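PDB 5X3I: 1,3-alpha-isomaltosidase from Kribbella flavida DSM 17836, which hydrolyses the alpha-1,3-glucosidic linkage of the cyclic tetrasaccharide cyclobis-(1-6)-alpha-nigerosyl to yield isomaltose, in the intracellular breakdown of this starch-derived sugar. Local coordinates for residues P141-A146 with W164-Q169; V241-R246 with V258-G263; A325-A330 with F629-E634; W564-F569 with R581-S586. The protein carries 1 engineered substitution. All blocks are in the same frame, centred on the assembly; numbering follows the deposited sequence.

Contact 1. Residues P141-A146 with W164-Q169; sequences PAVWTA and WLVSSQ
Val143, Trp144 and Thr145 run antiparallel to Val166, Leu165 and Trp164, the short axes of 143-145 and 164-167 approaching to 4.7 Å with their directions 132° apart, so the pair is strongly twisted. It is the edge of a six-stranded antiparallel sheet in the galactose mutarotase-like N-terminal domain of a family 31 glycoside hydrolase, with 143-145 as the outermost strand. The hydrogen-bonded pairs Val143-Val166 and Thr145-Trp164, each joined by two backbone bonds, enclose the non-hydrogen-bonded pair Trp144-Leu165. The alternation of an antiparallel pair is well seen here: Trp144 and Leu165 share one face, Val143, Thr145, Trp164 and Val166 the other. Leu165 CB stands over the six-membered ring of Trp144, 3.6 Å from its centroid and only 5° off the ring normal, a CH-pi contact. Leu165 CG lies opposite its own backbone N (chi1 -177°), a turn that carries CD1 to the five-membered half of the indole, 3.6 Å from Trp144 NE1. Arg175 adds a cation-pi contact to the same indole. With an alanine in place of Trp144, Leu165 would probably lose the flat surface covering its CB and CD1, and Arg175 its aromatic partner. On the other face, Val143 CG2 meets Val166 CG2 at 3.8 Å, while Thr145 CG2 approaches that same methyl at about a right angle; Thr145 OG1 is engaged by Asp147 N. Ser167 OG accepts from Gln169 N in an ST turn and also bonds His172. Past the last pair, a water donates to Pro141 O and accepts from Ser168 N at 3.2 Å.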
loop_
_atom_site.group_PDB
_atom_site.type_symbol
_atom_site.label_atom_id
_atom_site.label_comp_id
_atom_site.label_asym_id
_atom_site.label_seq_id
_atom_site.Cartn_x
_atom_site.Cartn_y
_atom_site.Cartn_z
ATOM N N PRO A 141 -19.494 7.314 27.880
ATOM C CA PRO A 141 -18.078 7.574 28.158
ATOM C C PRO A 141 -17.317 6.312 28.547
ATOM O O PRO A 141 -17.900 5.401 29.120
ATOM C CB PRO A 141 -18.125 8.557 29.327
ATOM C CG PRO A 141 -19.409 8.253 30.008
ATOM C CD PRO A 141 -20.371 7.891 28.912
ATOM N N ALA A 142 -16.028 6.269 28.237
ATOM C CA ALA A 142 -15.222 5.084 28.503
ATOM C C ALA A 142 -14.061 5.388 29.435
ATOM O O ALA A 142 -13.648 6.532 29.572
ATOM C CB ALA A 142 -14.702 4.488 27.200
ATOM N N VAL A 143 -13.540 4.352 30.077
ATOM C CA VAL A 143 -12.408 4.510 30.974
ATOM C C VAL A 143 -11.395 3.387 30.829
ATOM O O VAL A 143 -11.747 2.253 30.509
ATOM C CB VAL A 143 -12.851 4.561 32.461
ATOM C CG1 VAL A 143 -13.808 5.722 32.712
ATOM C CG2 VAL A 143 -13.470 3.240 32.880
ATOM N N TRP A 144 -10.140 3.712 31.103
ATOM C CA TRP A 144 -9.073 2.730 31.138
ATOM C C TRP A 144 -8.938 2.122 32.528
ATOM O O TRP A 144 -8.817 2.836 33.517
ATOM C CB TRP A 144 -7.747 3.363 30.726
ATOM C CG TRP A 144 -7.626 3.670 29.266
ATOM C CD1 TRP A 144 -7.740 4.888 28.677
ATOM C CD2 TRP A 144 -7.356 2.735 28.211
ATOM N NE1 TRP A 144 -7.550 4.778 27.320
ATOM C CE2 TRP A 144 -7.317 3.465 27.008
ATOM C CE3 TRP A 144 -7.142 1.354 28.170
ATOM C CZ2 TRP A 144 -7.073 2.861 25.774
ATOM C CZ3 TRP A 144 -6.907 0.756 26.949
ATOM C CH2 TRP A 144 -6.873 1.510 25.764
ATOM N N THR A 145 -8.934 0.799 32.588
ATOM C CA THR A 145 -8.845 0.080 33.850
ATOM C C THR A 145 -7.992 -1.163 33.690
ATOM O O THR A 145 -7.917 -1.726 32.598
ATOM C CB THR A 145 -10.236 -0.340 34.354
ATOM O OG1 THR A 145 -10.098 -1.151 35.521
ATOM C CG2 THR A 145 -10.977 -1.132 33.289
ATOM N N ALA A 146 -7.364 -1.601 34.777
ATOM C CA ALA A 146 -6.665 -2.882 34.783
ATOM C C ALA A 146 -7.584 -4.013 35.228
ATOM O O ALA A 146 -7.211 -5.178 35.151
ATOM C CB ALA A 146 -5.443 -2.819 35.669
ATOM N N TRP A 164 -7.659 -2.145 29.886
ATOM C CA TRP A 164 -8.802 -2.260 29.002
ATOM C C TRP A 164 -9.604 -0.974 28.977
ATOM O O TRP A 164 -9.820 -0.352 30.015
ATOM C CB TRP A 164 -9.685 -3.417 29.444
ATOM C CG TRP A 164 -8.906 -4.653 29.641
ATOM C CD1 TRP A 164 -8.374 -5.111 30.807
ATOM C CD2 TRP A 164 -8.527 -5.589 28.629
ATOM N NE1 TRP A 164 -7.699 -6.283 30.589
ATOM C CE2 TRP A 164 -7.779 -6.600 29.258
ATOM C CE3 TRP A 164 -8.758 -5.675 27.254
ATOM C CZ2 TRP A 164 -7.253 -7.682 28.560
ATOM C CZ3 TRP A 164 -8.238 -6.759 26.562
ATOM C CH2 TRP A 164 -7.495 -7.745 27.215
ATOM N N LEU A 165 -10.036 -0.574 27.788
ATOM C CA LEU A 165 -10.891 0.592 27.643
ATOM C C LEU A 165 -12.332 0.128 27.645
ATOM O O LEU A 165 -12.775 -0.554 26.720
ATOM C CB LEU A 165 -10.574 1.355 26.361
ATOM C CG LEU A 165 -11.374 2.641 26.129
ATOM C CD1 LEU A 165 -11.009 3.712 27.167
ATOM C CD2 LEU A 165 -11.163 3.170 24.719
ATOM N N VAL A 166 -13.060 0.494 28.696
ATOM C CA VAL A 166 -14.390 -0.053 28.916
ATOM C C VAL A 166 -15.439 1.038 29.075
ATOM O O VAL A 166 -15.144 2.139 29.512
ATOM C CB VAL A 166 -14.417 -0.967 30.154
ATOM C CG1 VAL A 166 -13.344 -2.024 30.046
ATOM C CG2 VAL A 166 -14.218 -0.157 31.429
ATOM N N SER A 167 -16.663 0.717 28.688
ATOM C CA SER A 167 -17.806 1.579 28.935
ATOM C C SER A 167 -19.005 0.692 29.225
ATOM O O SER A 167 -18.874 -0.529 29.303
ATOM C CB SER A 167 -18.090 2.485 27.737
ATOM O OG SER A 167 -18.811 1.787 26.738
ATOM N N SER A 168 -20.177 1.302 29.363
ATOM C CA SER A 168 -21.401 0.541 29.580
ATOM C C SER A 168 -21.715 -0.337 28.375
ATOM O O SER A 168 -22.476 -1.292 28.481
ATOM C CB SER A 168 -22.576 1.475 29.866
ATOM O OG SER A 168 -22.926 2.228 28.718
ATOM N N GLN A 169 -21.126 -0.003 27.231
ATOM C CA GLN A 169 -21.327 -0.772 26.009
ATOM C C GLN A 169 -20.497 -2.044 25.991
ATOM O O GLN A 169 -20.926 -3.049 25.440
ATOM C CB GLN A 169 -20.997 0.075 24.777
ATOM C CG GLN A 169 -21.924 1.262 24.580
ATOM C CD GLN A 169 -23.385 0.862 24.588
ATOM O OE1 GLN A 169 -24.106 1.134 25.546
ATOM N NE2 GLN A 169 -23.830 0.210 23.520
HETATM O O HOH W 1 -20.153 4.467 29.752
#

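Contact 2. Residues V241-R246 with V258-G263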
loop_
_atom_site.group_PDB
_atom_site.type_symbol
_atom_site.label_atom_id
_atom_site.label_comp_id
_atom_site.label_asym_id
_atom_site.label_seq_id
_atom_site.Cartn_x
_atom_site.Cartn_y
_atom_site.Cartn_z
ATOM N N VAL A 241 0.745 -9.179 16.709
ATOM C CA VAL A 241 -0.560 -9.090 17.343
ATOM C C VAL A 241 -1.553 -9.740 16.404
ATOM O O VAL A 241 -1.704 -9.273 15.268
ATOM C CB VAL A 241 -0.972 -7.645 17.608
ATOM C CG1 VAL A 241 -2.259 -7.603 18.406
ATOM C CG2 VAL A 241 0.149 -6.890 18.315
ATOM N N ARG A 242 -2.268 -10.779 16.826
ATOM C CA ARG A 242 -3.043 -11.409 15.789
ATOM C C ARG A 242 -4.417 -10.777 15.757
ATOM O O ARG A 242 -5.356 -11.249 16.375
ATOM C CB ARG A 242 -3.171 -12.914 16.066
ATOM C CG ARG A 242 -1.851 -13.651 16.218
ATOM C CD ARG A 242 -2.042 -15.055 16.768
ATOM N NE ARG A 242 -0.826 -15.849 16.612
ATOM C CZ ARG A 242 -0.590 -17.000 17.230
ATOM N NH1 ARG A 242 -1.489 -17.497 18.072
ATOM N NH2 ARG A 242 0.547 -17.654 17.014
ATOM N N THR A 243 -4.553 -9.824 14.853
ATOM C CA THR A 243 -5.816 -9.179 14.577
ATOM C C THR A 243 -5.691 -8.507 13.220
ATOM O O THR A 243 -4.592 -8.112 12.835
ATOM C CB THR A 243 -6.159 -8.132 15.655
ATOM O OG1 THR A 243 -7.436 -7.557 15.384
ATOM C CG2 THR A 243 -5.117 -7.038 15.686
ATOM N N SER A 244 -6.807 -8.324 12.531
ATOM C CA SER A 244 -6.861 -7.384 11.422
ATOM C C SER A 244 -7.524 -6.058 11.834
ATOM O O SER A 244 -7.719 -5.180 11.006
ATOM C CB SER A 244 -7.549 -7.998 10.207
ATOM O OG SER A 244 -8.802 -8.548 10.517
ATOM N N ARG A 245 -7.898 -5.933 13.105
ATOM C CA ARG A 245 -8.420 -4.661 13.609
ATOM C C ARG A 245 -7.283 -3.652 13.756
ATOM O O ARG A 245 -6.126 -4.021 13.774
ATOM C CB ARG A 245 -9.159 -4.845 14.945
ATOM C CG ARG A 245 -10.433 -5.654 14.819
ATOM C CD ARG A 245 -11.273 -5.692 16.098
ATOM N NE ARG A 245 -12.441 -6.535 15.880
ATOM C CZ ARG A 245 -12.461 -7.844 16.089
ATOM N NH1 ARG A 245 -11.390 -8.461 16.564
ATOM N NH2 ARG A 245 -13.560 -8.531 15.843
ATOM N N ARG A 246 -7.625 -2.373 13.833
ATOM C CA ARG A 246 -6.639 -1.320 14.016
ATOM C C ARG A 246 -5.809 -1.537 15.286
ATOM O O ARG A 246 -6.320 -2.007 16.306
ATOM C CB ARG A 246 -7.336 0.045 14.048
ATOM C CG ARG A 246 -6.416 1.255 13.904
ATOM C CD ARG A 246 -7.207 2.497 13.479
ATOM N NE ARG A 246 -6.360 3.655 13.219
ATOM C CZ ARG A 246 -6.815 4.841 12.825
ATOM N NH1 ARG A 246 -8.120 5.030 12.650
ATOM N NH2 ARG A 246 -5.969 5.839 12.609
ATOM N N VAL A 258 1.478 -1.005 23.194
ATOM C CA VAL A 258 0.637 -1.514 22.114
ATOM C C VAL A 258 -0.846 -1.414 22.455
ATOM O O VAL A 258 -1.294 -1.969 23.455
ATOM C CB VAL A 258 0.969 -2.990 21.787
ATOM C CG1 VAL A 258 0.097 -3.497 20.647
ATOM C CG2 VAL A 258 2.437 -3.146 21.436
ATOM N N GLU A 259 -1.600 -0.713 21.615
ATOM C CA GLU A 259 -3.039 -0.558 21.792
ATOM C C GLU A 259 -3.773 -1.281 20.666
ATOM O O GLU A 259 -3.391 -1.177 19.496
ATOM C CB GLU A 259 -3.420 0.927 21.829
ATOM C CG GLU A 259 -4.815 1.226 22.346
ATOM C CD GLU A 259 -5.037 2.708 22.621
ATOM O OE1 GLU A 259 -4.095 3.397 23.053
ATOM O OE2 GLU A 259 -6.157 3.196 22.388
ATOM N N VAL A 260 -4.828 -1.995 21.033
ATOM C CA VAL A 260 -5.530 -2.897 20.140
ATOM C C VAL A 260 -7.051 -2.719 20.144
ATOM O O VAL A 260 -7.694 -2.893 21.175
ATOM C CB VAL A 260 -5.231 -4.357 20.512
ATOM C CG1 VAL A 260 -5.983 -5.294 19.599
ATOM C CG2 VAL A 260 -3.739 -4.618 20.471
ATOM N N ALA A 261 -7.626 -2.399 18.989
ATOM C CA ALA A 261 -9.077 -2.368 18.851
ATOM C C ALA A 261 -9.636 -3.778 18.980
ATOM O O ALA A 261 -9.043 -4.729 18.479
ATOM C CB ALA A 261 -9.483 -1.757 17.525
ATOM N N LEU A 262 -10.775 -3.904 19.658
ATOM C CA LEU A 262 -11.364 -5.205 19.948
ATOM C C LEU A 262 -12.724 -5.376 19.296
ATOM O O LEU A 262 -13.406 -4.406 18.993
ATOM C CB LEU A 262 -11.510 -5.410 21.465
ATOM C CG LEU A 262 -10.235 -5.436 22.304
ATOM C CD1 LEU A 262 -10.567 -5.357 23.791
ATOM C CD2 LEU A 262 -9.445 -6.693 22.008
ATOM N N GLY A 263 -13.098 -6.630 19.077
ATOM C CA GLY A 263 -14.456 -6.982 18.720
ATOM C C GLY A 263 -15.227 -7.353 19.978
ATOM O O GLY A 263 -14.976 -6.803 21.040
HETATM O O HOH W 2 -8.817 -7.376 17.735
#
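Arg245 sets out with CG anti to its carbonyl carbon (chi1 -67°) and then stays extended from CG to NE, which carries it past Ala261 O and lays its guanidinium flat over the backbone of Gly263. Gly263 N sits 3.2 Å above the guanidinium plane, over its centre; this is face-on packing between donors rather than a bond, and the lack of a side chain on Gly263 gives the flat group room. The edge of the guanidinium is used instead. In its plane a water accepts from Arg245 NH1 at 3.0 Å, donates to Ala261 O at 2.8 Å and also bonds Thr243 OG1. That hydroxyl oxygen accepts from Arg245 N, forming an ST turn. Arg245 NE makes a salt bridge to Asp490, and a lysine in place of Arg245 would probably lose the flat packing over Gly263 and leave Asp490 without this N-H. One backbone bond joins the segments, from Ala261 N to Arg246 O at 3.0 Å and nearly straight (163°). At the buried end, Val241 CG2 meets Val258 CG1 tip to tip at 4.1 Å, whereas Val241 CG1 slides past Val260 CG2. Val241 closes strand 237-241 of a mixed five-stranded sheet and 258-261 belongs to the six-stranded antiparallel sheet, so the valines pack between two sheets, beside Tyr249 of strand 247-252 and Val268 and Leu270 of strand 267-274.

Contact 3. Residues A325-A330 with F629-E634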
loop_
_atom_site.group_PDB
_atom_site.type_symbol
_atom_site.label_atom_id
_atom_site.label_comp_id
_atom_site.label_asym_id
_atom_site.label_seq_id
_atom_site.Cartn_x
_atom_site.Cartn_y
_atom_site.Cartn_z
ATOM N N ALA A 325 17.668 0.555 -27.811
ATOM C CA ALA A 325 18.336 -0.597 -27.224
ATOM C C ALA A 325 18.340 -0.552 -25.686
ATOM O O ALA A 325 19.332 -0.899 -25.056
ATOM C CB ALA A 325 19.759 -0.713 -27.762
ATOM N N ILE A 326 17.230 -0.098 -25.109
ATOM C CA ILE A 326 16.994 -0.184 -23.671
ATOM C C ILE A 326 16.062 -1.350 -23.405
ATOM O O ILE A 326 14.869 -1.273 -23.690
ATOM C CB ILE A 326 16.364 1.102 -23.105
ATOM C CG1 ILE A 326 17.225 2.323 -23.449
ATOM C CG2 ILE A 326 16.131 0.963 -21.588
ATOM C CD1 ILE A 326 16.479 3.653 -23.342
ATOM N N PRO A 327 16.604 -2.433 -22.852
ATOM C CA PRO A 327 15.835 -3.669 -22.677
ATOM C C PRO A 327 14.673 -3.451 -21.720
ATOM O O PRO A 327 14.856 -2.782 -20.718
ATOM C CB PRO A 327 16.851 -4.646 -22.083
ATOM C CG PRO A 327 18.177 -4.043 -22.302
ATOM C CD PRO A 327 17.989 -2.566 -22.380
ATOM N N VAL A 328 13.502 -3.978 -22.045
ATOM C CA VAL A 328 12.368 -3.910 -21.151
ATOM C C VAL A 328 11.698 -5.281 -21.103
ATOM O O VAL A 328 11.518 -5.918 -22.132
ATOM C CB VAL A 328 11.367 -2.814 -21.585
ATOM C CG1 VAL A 328 11.024 -2.954 -23.070
ATOM C CG2 VAL A 328 10.126 -2.868 -20.735
ATOM N N GLY A 329 11.390 -5.757 -19.899
ATOM C CA GLY A 329 10.753 -7.049 -19.736
ATOM C C GLY A 329 9.243 -7.056 -19.544
ATOM O O GLY A 329 8.613 -8.083 -19.749
ATOM N N ALA A 330 8.655 -5.927 -19.161
ATOM C CA ALA A 330 7.205 -5.849 -19.000
ATOM C C ALA A 330 6.658 -4.452 -19.273
ATOM O O ALA A 330 7.285 -3.465 -18.934
ATOM C CB ALA A 330 6.802 -6.283 -17.608
ATOM N N PHE A 629 22.456 0.856 -17.009
ATOM C CA PHE A 629 21.820 0.300 -15.823
ATOM C C PHE A 629 20.882 -0.839 -16.206
ATOM O O PHE A 629 20.910 -1.900 -15.598
ATOM C CB PHE A 629 21.054 1.386 -15.058
ATOM C CG PHE A 629 21.923 2.524 -14.583
ATOM C CD1 PHE A 629 23.225 2.304 -14.193
ATOM C CD2 PHE A 629 21.431 3.808 -14.530
ATOM C CE1 PHE A 629 24.017 3.344 -13.764
ATOM C CE2 PHE A 629 22.224 4.850 -14.098
ATOM C CZ PHE A 629 23.514 4.613 -13.716
ATOM N N ALA A 630 20.063 -0.607 -17.225
ATOM C CA ALA A 630 19.087 -1.606 -17.670
ATOM C C ALA A 630 19.772 -2.854 -18.230
ATOM O O ALA A 630 19.308 -3.973 -18.025
ATOM C CB ALA A 630 18.157 -1.009 -18.697
ATOM N N THR A 631 20.894 -2.654 -18.913
ATOM C CA THR A 631 21.620 -3.762 -19.519
ATOM C C THR A 631 22.319 -4.594 -18.448
ATOM O O THR A 631 22.323 -5.819 -18.503
ATOM C CB THR A 631 22.649 -3.255 -20.554
ATOM O OG1 THR A 631 21.970 -2.484 -21.550
ATOM C CG2 THR A 631 23.327 -4.417 -21.233
ATOM N N LEU A 632 22.909 -3.912 -17.476
ATOM C CA LEU A 632 23.461 -4.568 -16.304
ATOM C C LEU A 632 22.368 -5.361 -15.567
ATOM O O LEU A 632 22.576 -6.509 -15.183
ATOM C CB LEU A 632 24.107 -3.530 -15.379
ATOM C CG LEU A 632 24.966 -4.077 -14.235
ATOM C CD1 LEU A 632 26.074 -3.101 -13.872
ATOM C CD2 LEU A 632 24.120 -4.360 -13.017
ATOM N N ARG A 633 21.209 -4.733 -15.384
ATOM C CA ARG A 633 20.036 -5.378 -14.788
ATOM C C ARG A 633 19.725 -6.730 -15.448
ATOM O O ARG A 633 19.544 -7.733 -14.769
ATOM C CB ARG A 633 18.817 -4.466 -14.909
ATOM C CG ARG A 633 17.521 -5.070 -14.372
ATOM C CD ARG A 633 17.498 -5.011 -12.852
ATOM N NE ARG A 633 16.287 -5.587 -12.258
ATOM C CZ ARG A 633 16.063 -5.619 -10.949
ATOM N NH1 ARG A 633 16.963 -5.087 -10.114
ATOM N NH2 ARG A 633 14.946 -6.167 -10.474
ATOM N N GLU A 634 19.668 -6.733 -16.779
ATOM C CA GLU A 634 19.435 -7.958 -17.547
ATOM C C GLU A 634 20.399 -9.062 -17.129
ATOM O O GLU A 634 20.001 -10.197 -16.931
ATOM C CB GLU A 634 19.570 -7.688 -19.053
ATOM C CG GLU A 634 18.488 -6.787 -19.627
ATOM C CD GLU A 634 17.210 -7.545 -19.934
ATOM O OE1 GLU A 634 17.249 -8.463 -20.759
ATOM O OE2 GLU A 634 16.170 -7.248 -19.343
HETATM O O HOH W 3 21.468 -2.386 -24.703
HETATM O O HOH W 4 15.351 -5.101 -18.279
#
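Pro327 supplies most of the apolar contact, its ring lying against one side of helix 629-634. Pro327 CD meets Ala630 CB at 4.0 Å, and Ile326 CG2 reaches the same methyl, so a small helix residue receives two neighbours from the loop. Farther along the helix, Glu634 crosses the ring obliquely: its chain bends at chi2 (-82°), bringing its CD to 3.6 Å from Pro327 CB and laying the aliphatic CG alongside the ring. The polar links are made through water, for no direct hydrogen bond spans the two segments. One water donates to Ala325 O at 2.6 Å and to Thr631 OG1 at 3.2 Å; a second donates to Glu634 OE2 and, weakly, to Pro327 O. The charge of Glu634 is also met by a salt bridge from Arg300, and Thr631 OG1 bonds Arg627 O one turn back. Ala325, with positive phi, ends helix 311-323 in a Schellman motif, and the chain then passes through Pro327 into strand 330-333. Such alpha-to-beta loops of a TIM barrel lie away from the catalytic end; here one abuts helix 622-650, which follows the last barrel strand and so helps to close the ring of helices.

Contact 4. Residues W564-F569 with R581-S586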
loop_
_atom_site.group_PDB
_atom_site.type_symbol
_atom_site.label_atom_id
_atom_site.label_comp_id
_atom_site.label_asym_id
_atom_site.label_seq_id
_atom_site.Cartn_x
_atom_site.Cartn_y
_atom_site.Cartn_z
ATOM N N TRP A 564 9.239 0.376 -6.675
ATOM C CA TRP A 564 8.695 1.719 -6.508
ATOM C C TRP A 564 8.734 2.433 -7.848
ATOM O O TRP A 564 9.416 1.973 -8.752
ATOM C CB TRP A 564 9.481 2.508 -5.451
ATOM C CG TRP A 564 10.912 2.840 -5.842
ATOM C CD1 TRP A 564 11.890 1.963 -6.192
ATOM C CD2 TRP A 564 11.511 4.141 -5.892
ATOM N NE1 TRP A 564 13.052 2.629 -6.486
ATOM C CE2 TRP A 564 12.849 3.970 -6.298
ATOM C CE3 TRP A 564 11.043 5.432 -5.642
ATOM C CZ2 TRP A 564 13.724 5.043 -6.458
ATOM C CZ3 TRP A 564 11.915 6.494 -5.801
ATOM C CH2 TRP A 564 13.238 6.294 -6.201
ATOM N N ASP A 565 8.026 3.551 -7.984
ATOM C CA ASP A 565 8.149 4.294 -9.221
ATOM C C ASP A 565 9.477 5.028 -9.117
ATOM O O ASP A 565 9.587 5.999 -8.372
ATOM C CB ASP A 565 7.016 5.328 -9.388
ATOM C CG ASP A 565 5.614 4.741 -9.222
ATOM O OD1 ASP A 565 5.415 3.528 -9.418
ATOM O OD2 ASP A 565 4.695 5.529 -8.917
ATOM N N LEU A 566 10.443 4.674 -9.955
ATOM C CA LEU A 566 11.777 5.203 -9.715
ATOM C C LEU A 566 11.779 6.678 -10.075
ATOM O O LEU A 566 11.248 7.077 -11.101
ATOM C CB LEU A 566 12.845 4.413 -10.478
ATOM C CG LEU A 566 12.796 4.334 -11.998
ATOM C CD1 LEU A 566 13.596 5.470 -12.608
ATOM C CD2 LEU A 566 13.335 2.977 -12.433
ATOM N N ALA A 567 12.308 7.479 -9.153
ATOM C CA ALA A 567 12.318 8.942 -9.224
ATOM C C ALA A 567 10.925 9.591 -9.289
ATOM O O ALA A 567 10.812 10.738 -9.683
ATOM C CB ALA A 567 13.148 9.392 -10.430
ATOM N N GLY A 568 9.886 8.871 -8.873
ATOM C CA GLY A 568 8.553 9.413 -8.643
ATOM C C GLY A 568 7.675 9.507 -9.883
ATOM O O GLY A 568 8.190 9.793 -10.975
ATOM N N PHE A 569 6.359 9.330 -9.743
ATOM C CA PHE A 569 5.493 9.489 -10.910
ATOM C C PHE A 569 4.734 10.818 -11.026
ATOM O O PHE A 569 4.152 11.096 -12.065
ATOM C CB PHE A 569 4.510 8.290 -10.979
ATOM C CG PHE A 569 3.175 8.494 -10.271
ATOM C CD1 PHE A 569 2.021 7.937 -10.803
ATOM C CD2 PHE A 569 3.074 9.172 -9.064
ATOM C CE1 PHE A 569 0.776 8.091 -10.182
ATOM C CE2 PHE A 569 1.842 9.335 -8.438
ATOM C CZ PHE A 569 0.691 8.792 -8.991
ATOM N N ARG A 581 20.230 8.780 -10.356
ATOM C CA ARG A 581 20.509 8.221 -9.031
ATOM C C ARG A 581 19.447 7.175 -8.693
ATOM O O ARG A 581 19.756 6.103 -8.208
ATOM C CB ARG A 581 20.535 9.305 -7.943
ATOM C CG ARG A 581 21.676 10.316 -8.048
ATOM C CD ARG A 581 23.048 9.662 -8.118
ATOM N NE ARG A 581 24.107 10.616 -7.799
ATOM C CZ ARG A 581 25.399 10.407 -8.017
ATOM N NH1 ARG A 581 25.804 9.277 -8.576
ATOM N NH2 ARG A 581 26.286 11.334 -7.690
ATOM N N ALA A 582 18.191 7.513 -8.953
ATOM C CA ALA A 582 17.092 6.590 -8.703
ATOM C C ALA A 582 17.229 5.341 -9.563
ATOM O O ALA A 582 17.128 4.231 -9.065
ATOM C CB ALA A 582 15.762 7.261 -8.967
ATOM N N ALA A 583 17.460 5.542 -10.857
ATOM C CA ALA A 583 17.564 4.428 -11.793
ATOM C C ALA A 583 18.689 3.477 -11.398
ATOM O O ALA A 583 18.511 2.267 -11.422
ATOM C CB ALA A 583 17.770 4.937 -13.213
ATOM N N ALA A 584 19.840 4.029 -11.022
ATOM C CA ALA A 584 20.985 3.200 -10.669
ATOM C C ALA A 584 20.715 2.335 -9.446
ATOM O O ALA A 584 21.000 1.144 -9.458
ATOM C CB ALA A 584 22.208 4.053 -10.441
ATOM N N ALA A 585 20.156 2.929 -8.395
ATOM C CA ALA A 585 19.840 2.173 -7.191
ATOM C C ALA A 585 18.765 1.133 -7.475
ATOM O O ALA A 585 18.811 0.029 -6.958
ATOM C CB ALA A 585 19.387 3.116 -6.054
ATOM N N SER A 586 17.800 1.494 -8.309
ATOM C CA SER A 586 16.660 0.616 -8.576
ATOM C C SER A 586 17.056 -0.646 -9.344
ATOM O O SER A 586 16.450 -1.699 -9.163
ATOM C CB SER A 586 15.580 1.370 -9.340
ATOM O OG SER A 586 15.062 2.415 -8.550
#
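Ala582 presses its methyl into the turn that leaves strand 562-565, joining strand and helix within a beta-alpha-beta unit of the TIM barrel in which helix 576-586 leads on to strand 591-593. Its CB lies 3.5 Å from Ala567 N and 3.7 Å from Ala567 CB, within a type II turn from Asp565 to Gly568, and also touches the indole of Trp564 at CH2. Helix and turn come close here, with Ala567 CA and Ala582 CA 5.3 Å apart. Ala583, next in line, offers its CA to Leu566 CD1 at 4.2 Å, while its methyl turns also to Phe626 and Phe629 of helix 622-650. Ser586, one turn on from Ala582, supplies the polar link: its OG accepts from Trp564 NE1 at 2.9 Å in a bent bond (132°), lying 29° out of the indole plane. The same OG donates to Ala582 O, which receives Ser586 N as well, so the buried hydroxyl has both an N-H and a carbonyl as partners. The indole is thereby tied to the helix about 10 Å, side chain to side chain, from Asp536, the probable proton donor. Leu566 CA rests 3.7 Å above the plane of the Trp564 ring, over its centre.

The four contacts fall into two pairs on opposite sides of the chain's centre. Contacts 1 and 2 share the six-stranded sheet of the N-terminal part and touch where Trp144 CZ2 packs on Glu259 OE2, 3.5 Å away. Contact 1 relies on strand pairing at a partly exposed edge, contact 2 on a guanidinium, a water and valines between sheets. Contacts 3 and 4 belong to the barrel, contact 4 nested within the long loop that contact 3 closes, and Phe629 of the one packs on Ala584 of the other. Contact 4 is fully buried, with alanine methyls, an indole and one hydroxyl, whereas contact 3, nearer the surface, bridges its polar groups by water.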